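Side-chain contact in DNA-binding protein reb1 (Schizosaccharomyces pombe, PDB 5EYB), which binds specific DNA sites in ribosomal DNA and upstream of many genes, and helps terminate transcription by RNA polymerase I: residues N252-A257 against R263-C268. Residues are numbered along the deposited sequence; the frame is centred on the assembly and turned at random.
Sequences NWTLVA and RTRLQC. With nucleotides of chain B; nucleotides of chain C.
Trp253, first residue of a helix that Asn252 caps through OD1 and Leu255 N, lies against Arg265 and Cys268, its ring atom CE3 4.1 Å from Cys268 CB. Phe272 meets the same ring further along helix 265-275. Thr254 runs alongside Arg265, with OG1 3.6 Å from Arg265 CD. The arginine chain is extended from CG to NE (chi2 178°) and carries the guanidinium to DG14 of chain B. Arg265 NH1 donates to N7 of DG14 of chain B at 3.0 Å, nearly straight (168°), and NH2 donates to its O6, less straight. Leu266 CG lies over one guanidinium face and N7 of DG13 of chain B toward the rim of the other, while Asp213 holds NE by a salt bridge. Val256 CG1 packs on Cys268 CB at 3.7 Å, beside Leu234. Ala257 CB fits against the turn, 4.2 Å from Cys268 SG. Beyond it, Thr264 and Gln267 form a capping box: Gln267 N donates to Thr264 OG1, and Thr264 N to Gln267 OE1 (169°). Gln267 NE2 donates to OP1 of DT11 of chain C at 2.7 Å. An alanine in place of Gln267 would probably leave Thr264 N without this acceptor and cost the phosphate the NE2 bond. The arrangement is consistent with the helix-turn-helix of the second Myb-type repeat, with helix 265-275 reading guanine through Arg265.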
ATOM      1  N   ASN A 252     -14.663   7.057   4.254  1.00 73.02           N
ATOM      2  CA  ASN A 252     -13.468   7.791   4.662  1.00 63.61           C
ATOM      3  C   ASN A 252     -12.634   6.970   5.637  1.00 60.38           C
ATOM      4  O   ASN A 252     -12.911   6.949   6.836  1.00 58.21           O
ATOM      5  CB  ASN A 252     -13.846   9.133   5.298  1.00 63.99           C
ATOM      6  CG  ASN A 252     -12.632   9.991   5.632  1.00 66.39           C
ATOM      7  OD1 ASN A 252     -11.917   9.730   6.600  1.00 68.93           O
ATOM      8  ND2 ASN A 252     -12.401  11.027   4.836  1.00 69.06           N
ATOM      9  N   TRP A 253     -11.607   6.301   5.122  1.00 61.61           N
ATOM     10  CA  TRP A 253     -10.822   5.378   5.934  1.00 61.17           C
ATOM     11  C   TRP A 253     -10.008   6.082   7.015  1.00 56.82           C
ATOM     12  O   TRP A 253      -9.618   5.461   8.003  1.00 53.95           O
ATOM     13  CB  TRP A 253      -9.904   4.539   5.046  1.00 63.39           C
ATOM     14  CG  TRP A 253     -10.668   3.632   4.141  1.00 61.21           C
ATOM     15  CD1 TRP A 253     -10.697   3.668   2.779  1.00 64.41           C
ATOM     16  CD2 TRP A 253     -11.538   2.567   4.535  1.00 59.80           C
ATOM     17  NE1 TRP A 253     -11.524   2.681   2.298  1.00 65.03           N
ATOM     18  CE2 TRP A 253     -12.053   1.992   3.357  1.00 60.30           C
ATOM     19  CE3 TRP A 253     -11.929   2.039   5.771  1.00 54.51           C
ATOM     20  CZ2 TRP A 253     -12.939   0.917   3.377  1.00 56.65           C
ATOM     21  CZ3 TRP A 253     -12.807   0.973   5.789  1.00 56.34           C
ATOM     22  CH2 TRP A 253     -13.304   0.423   4.600  1.00 55.76           C
ATOM     23  N   THR A 254      -9.757   7.374   6.836  1.00 57.77           N
ATOM     24  CA  THR A 254      -9.051   8.140   7.855  1.00 57.87           C
ATOM     25  C   THR A 254      -9.951   8.343   9.071  1.00 60.03           C
ATOM     26  O   THR A 254      -9.510   8.207  10.212  1.00 62.48           O
ATOM     27  CB  THR A 254      -8.579   9.505   7.325  1.00 57.36           C
ATOM     28  OG1 THR A 254      -7.672   9.308   6.234  1.00 59.25           O
ATOM     29  CG2 THR A 254      -7.869  10.278   8.419  1.00 54.41           C
ATOM     30  N   LEU A 255     -11.219   8.656   8.823  1.00 57.62           N
ATOM     31  CA  LEU A 255     -12.176   8.799   9.914  1.00 58.85           C
ATOM     32  C   LEU A 255     -12.485   7.438  10.526  1.00 63.48           C
ATOM     33  O   LEU A 255     -12.659   7.323  11.738  1.00 69.58           O
ATOM     34  CB  LEU A 255     -13.465   9.468   9.432  1.00 61.13           C
ATOM     35  CG  LEU A 255     -14.546   9.695  10.495  1.00 65.01           C
ATOM     36  CD1 LEU A 255     -14.048  10.629  11.591  1.00 51.99           C
ATOM     37  CD2 LEU A 255     -15.831  10.226   9.864  1.00 57.44           C
ATOM     38  N   VAL A 256     -12.543   6.412   9.681  1.00 60.94           N
ATOM     39  CA  VAL A 256     -12.798   5.045  10.124  1.00 57.41           C
ATOM     40  C   VAL A 256     -11.758   4.586  11.144  1.00 64.43           C
ATOM     41  O   VAL A 256     -12.101   4.021  12.184  1.00 65.72           O
ATOM     42  CB  VAL A 256     -12.814   4.070   8.928  1.00 57.28           C
ATOM     43  CG1 VAL A 256     -12.453   2.655   9.365  1.00 54.06           C
ATOM     44  CG2 VAL A 256     -14.163   4.113   8.219  1.00 57.74           C
ATOM     45  N   ALA A 257     -10.489   4.839  10.844  1.00 68.22           N
ATOM     46  CA  ALA A 257      -9.403   4.467  11.741  1.00 66.28           C
ATOM     47  C   ALA A 257      -9.458   5.268  13.039  1.00 69.62           C
ATOM     48  O   ALA A 257      -9.193   4.741  14.119  1.00 72.47           O
ATOM     49  CB  ALA A 257      -8.064   4.663  11.055  1.00 69.27           C
ATOM     50  N   ARG A 263      -6.329   0.692  14.894  1.00 71.52           N
ATOM     51  CA  ARG A 263      -5.769   0.318  13.594  1.00 64.32           C
ATOM     52  C   ARG A 263      -5.666   1.527  12.661  1.00 60.97           C
ATOM     53  O   ARG A 263      -6.469   2.453  12.747  1.00 55.73           O
ATOM     54  CB  ARG A 263      -6.624  -0.772  12.942  1.00 64.31           C
ATOM     55  CG  ARG A 263      -6.811  -2.026  13.783  1.00 65.51           C
ATOM     56  CD  ARG A 263      -5.568  -2.893  13.765  1.00 69.82           C
ATOM     57  NE  ARG A 263      -5.765  -4.137  14.503  1.00 75.55           N
ATOM     58  CZ  ARG A 263      -4.867  -5.113  14.575  1.00 81.16           C
ATOM     59  NH1 ARG A 263      -3.703  -4.993  13.949  1.00 83.19           N
ATOM     60  NH2 ARG A 263      -5.132  -6.210  15.271  1.00 82.73           N
ATOM     61  N   THR A 264      -4.679   1.510  11.767  1.00 62.46           N
ATOM     62  CA  THR A 264      -4.488   2.598  10.810  1.00 60.74           C
ATOM     63  C   THR A 264      -5.564   2.572   9.729  1.00 60.39           C
ATOM     64  O   THR A 264      -6.331   1.617   9.631  1.00 59.20           O
ATOM     65  CB  THR A 264      -3.106   2.525  10.130  1.00 64.20           C
ATOM     66  OG1 THR A 264      -3.076   1.424   9.213  1.00 68.42           O
ATOM     67  CG2 THR A 264      -2.005   2.357  11.166  1.00 63.75           C
ATOM     68  N   ARG A 265      -5.613   3.621   8.915  1.00 59.74           N
ATOM     69  CA  ARG A 265      -6.620   3.710   7.863  1.00 55.06           C
ATOM     70  C   ARG A 265      -6.434   2.603   6.823  1.00 58.27           C
ATOM     71  O   ARG A 265      -7.411   2.043   6.329  1.00 62.38           O
ATOM     72  CB  ARG A 265      -6.580   5.086   7.188  1.00 53.61           C
ATOM     73  CG  ARG A 265      -5.281   5.378   6.469  1.00 51.92           C
ATOM     74  CD  ARG A 265      -5.261   6.721   5.765  1.00 45.23           C
ATOM     75  NE  ARG A 265      -3.947   6.925   5.167  1.00 47.52           N
ATOM     76  CZ  ARG A 265      -3.648   6.656   3.902  1.00 52.80           C
ATOM     77  NH1 ARG A 265      -4.582   6.202   3.077  1.00 59.67           N
ATOM     78  NH2 ARG A 265      -2.415   6.858   3.457  1.00 53.93           N
ATOM     79  N   LEU A 266      -5.182   2.283   6.504  1.00 55.93           N
ATOM     80  CA  LEU A 266      -4.892   1.281   5.487  1.00 55.40           C
ATOM     81  C   LEU A 266      -5.170  -0.120   6.007  1.00 57.74           C
ATOM     82  O   LEU A 266      -5.599  -0.996   5.254  1.00 61.51           O
ATOM     83  CB  LEU A 266      -3.443   1.392   5.016  1.00 58.48           C
ATOM     84  CG  LEU A 266      -3.111   2.643   4.201  1.00 63.13           C
ATOM     85  CD1 LEU A 266      -1.658   2.628   3.765  1.00 67.61           C
ATOM     86  CD2 LEU A 266      -4.030   2.757   2.994  1.00 62.86           C
ATOM     87  N   GLN A 267      -4.920  -0.329   7.295  1.00 55.64           N
ATOM     88  CA  GLN A 267      -5.239  -1.597   7.938  1.00 54.54           C
ATOM     89  C   GLN A 267      -6.743  -1.836   7.931  1.00 53.49           C
ATOM     90  O   GLN A 267      -7.203  -2.952   7.687  1.00 55.60           O
ATOM     91  CB  GLN A 267      -4.713  -1.627   9.371  1.00 55.95           C
ATOM     92  CG  GLN A 267      -3.222  -1.869   9.484  1.00 59.53           C
ATOM     93  CD  GLN A 267      -2.773  -1.980  10.924  1.00 63.69           C
ATOM     94  OE1 GLN A 267      -3.072  -1.115  11.748  1.00 62.85           O
ATOM     95  NE2 GLN A 267      -2.062  -3.055  11.242  1.00 69.65           N
ATOM     96  N   CYS A 268      -7.504  -0.781   8.208  1.00 44.14           N
ATOM     97  CA  CYS A 268      -8.958  -0.867   8.204  1.00 45.43           C
ATOM     98  C   CYS A 268      -9.459  -1.116   6.794  1.00 55.34           C
ATOM     99  O   CYS A 268     -10.316  -1.969   6.566  1.00 62.82           O
ATOM    100  CB  CYS A 268      -9.582   0.410   8.764  1.00 41.87           C
ATOM    101  SG  CYS A 268      -9.248   0.716  10.514  1.00 57.51           S
TER
ATOM    102  P    DG B  13     -11.523  10.160   1.034  1.00 74.74           P
ATOM    103  OP1  DG B  13     -12.809  10.012   0.322  1.00 82.54           O
ATOM    104  OP2  DG B  13     -11.363   9.608   2.397  1.00 79.49           O
ATOM    105  O5'  DG B  13     -10.341   9.565   0.133  1.00 66.73           O
ATOM    106  C5'  DG B  13     -10.066  10.143  -1.133  1.00 62.56           C
ATOM    107  C4'  DG B  13      -8.881   9.465  -1.793  1.00 55.26           C
ATOM    108  O4'  DG B  13      -7.657   9.978  -1.237  1.00 53.98           O
ATOM    109  C3'  DG B  13      -8.817   7.947  -1.611  1.00 55.34           C
ATOM    110  O3'  DG B  13      -9.116   7.314  -2.839  1.00 56.77           O
ATOM    111  C2'  DG B  13      -7.367   7.667  -1.171  1.00 51.72           C
ATOM    112  C1'  DG B  13      -6.668   9.005  -1.396  1.00 52.33           C
ATOM    113  N9   DG B  13      -5.600   9.273  -0.439  1.00 53.34           N
ATOM    114  C8   DG B  13      -5.745   9.624   0.883  1.00 56.26           C
ATOM    115  N7   DG B  13      -4.612   9.802   1.500  1.00 55.35           N
ATOM    116  C5   DG B  13      -3.652   9.556   0.525  1.00 54.84           C
ATOM    117  C6   DG B  13      -2.240   9.597   0.607  1.00 53.11           C
ATOM    118  O6   DG B  13      -1.535   9.866   1.587  1.00 51.95           O
ATOM    119  N1   DG B  13      -1.644   9.282  -0.607  1.00 54.31           N
ATOM    120  C2   DG B  13      -2.322   8.968  -1.758  1.00 53.54           C
ATOM    121  N2   DG B  13      -1.570   8.693  -2.828  1.00 51.22           N
ATOM    122  N3   DG B  13      -3.646   8.925  -1.852  1.00 57.31           N
ATOM    123  C4   DG B  13      -4.243   9.230  -0.673  1.00 53.47           C
ATOM    124  P    DG B  14      -9.301   5.722  -2.914  1.00 67.50           P
ATOM    125  OP1  DG B  14     -10.226   5.463  -4.037  1.00 70.73           O
ATOM    126  OP2  DG B  14      -9.611   5.204  -1.562  1.00 72.94           O
ATOM    127  O5'  DG B  14      -7.849   5.192  -3.307  1.00 53.97           O
ATOM    128  C5'  DG B  14      -7.155   5.790  -4.380  1.00 53.18           C
ATOM    129  C4'  DG B  14      -5.818   5.117  -4.595  1.00 52.20           C
ATOM    130  O4'  DG B  14      -4.831   5.685  -3.697  1.00 55.00           O
ATOM    131  C3'  DG B  14      -5.804   3.605  -4.347  1.00 53.96           C
ATOM    132  O3'  DG B  14      -5.103   2.967  -5.398  1.00 64.67           O
ATOM    133  C2'  DG B  14      -5.053   3.479  -3.025  1.00 54.07           C
ATOM    134  C1'  DG B  14      -4.082   4.639  -3.136  1.00 54.19           C
ATOM    135  N9   DG B  14      -3.540   5.082  -1.855  1.00 62.97           N
ATOM    136  C8   DG B  14      -4.241   5.330  -0.696  1.00 62.95           C
ATOM    137  N7   DG B  14      -3.485   5.715   0.295  1.00 56.52           N
ATOM    138  C5   DG B  14      -2.203   5.721  -0.238  1.00 55.80           C
ATOM    139  C6   DG B  14      -0.969   6.052   0.367  1.00 54.68           C
ATOM    140  O6   DG B  14      -0.760   6.417   1.528  1.00 57.41           O
ATOM    141  N1   DG B  14       0.093   5.925  -0.526  1.00 56.90           N
ATOM    142  C2   DG B  14      -0.028   5.529  -1.840  1.00 54.85           C
ATOM    143  N2   DG B  14       1.106   5.465  -2.551  1.00 55.75           N
ATOM    144  N3   DG B  14      -1.178   5.215  -2.417  1.00 55.34           N
ATOM    145  C4   DG B  14      -2.220   5.334  -1.560  1.00 59.62           C
TER
ATOM    146  P    DT C  11      -2.182  -5.723   8.694  1.00136.78           P
ATOM    147  OP1  DT C  11      -2.417  -5.528  10.144  1.00141.78           O
ATOM    148  OP2  DT C  11      -3.227  -5.296   7.735  1.00133.17           O
ATOM    149  O5'  DT C  11      -0.807  -5.008   8.309  1.00 84.23           O
ATOM    150  C5'  DT C  11       0.403  -5.478   8.892  1.00 84.16           C
ATOM    151  C4'  DT C  11       1.601  -4.710   8.369  1.00 81.48           C
ATOM    152  O4'  DT C  11       1.785  -4.990   6.962  1.00 79.99           O
ATOM    153  C3'  DT C  11       1.510  -3.190   8.507  1.00 82.52           C
ATOM    154  O3'  DT C  11       2.674  -2.709   9.173  1.00 84.57           O
ATOM    155  C2'  DT C  11       1.421  -2.688   7.059  1.00 79.51           C
ATOM    156  C1'  DT C  11       2.104  -3.803   6.284  1.00 81.18           C
ATOM    157  N1   DT C  11       1.632  -3.941   4.870  1.00 81.98           N
ATOM    158  C2   DT C  11       2.493  -3.647   3.836  1.00 78.81           C
ATOM    159  O2   DT C  11       3.635  -3.262   4.004  1.00 79.95           O
ATOM    160  N3   DT C  11       1.966  -3.819   2.587  1.00 81.18           N
ATOM    161  C4   DT C  11       0.691  -4.252   2.268  1.00 83.21           C
ATOM    162  O4   DT C  11       0.311  -4.375   1.106  1.00 79.02           O
ATOM    163  C5   DT C  11      -0.158  -4.548   3.396  1.00 86.73           C
ATOM    164  C7   DT C  11      -1.563  -5.025   3.178  1.00 89.61           C
ATOM    165  C6   DT C  11       0.349  -4.383   4.628  1.00 86.53           C
TER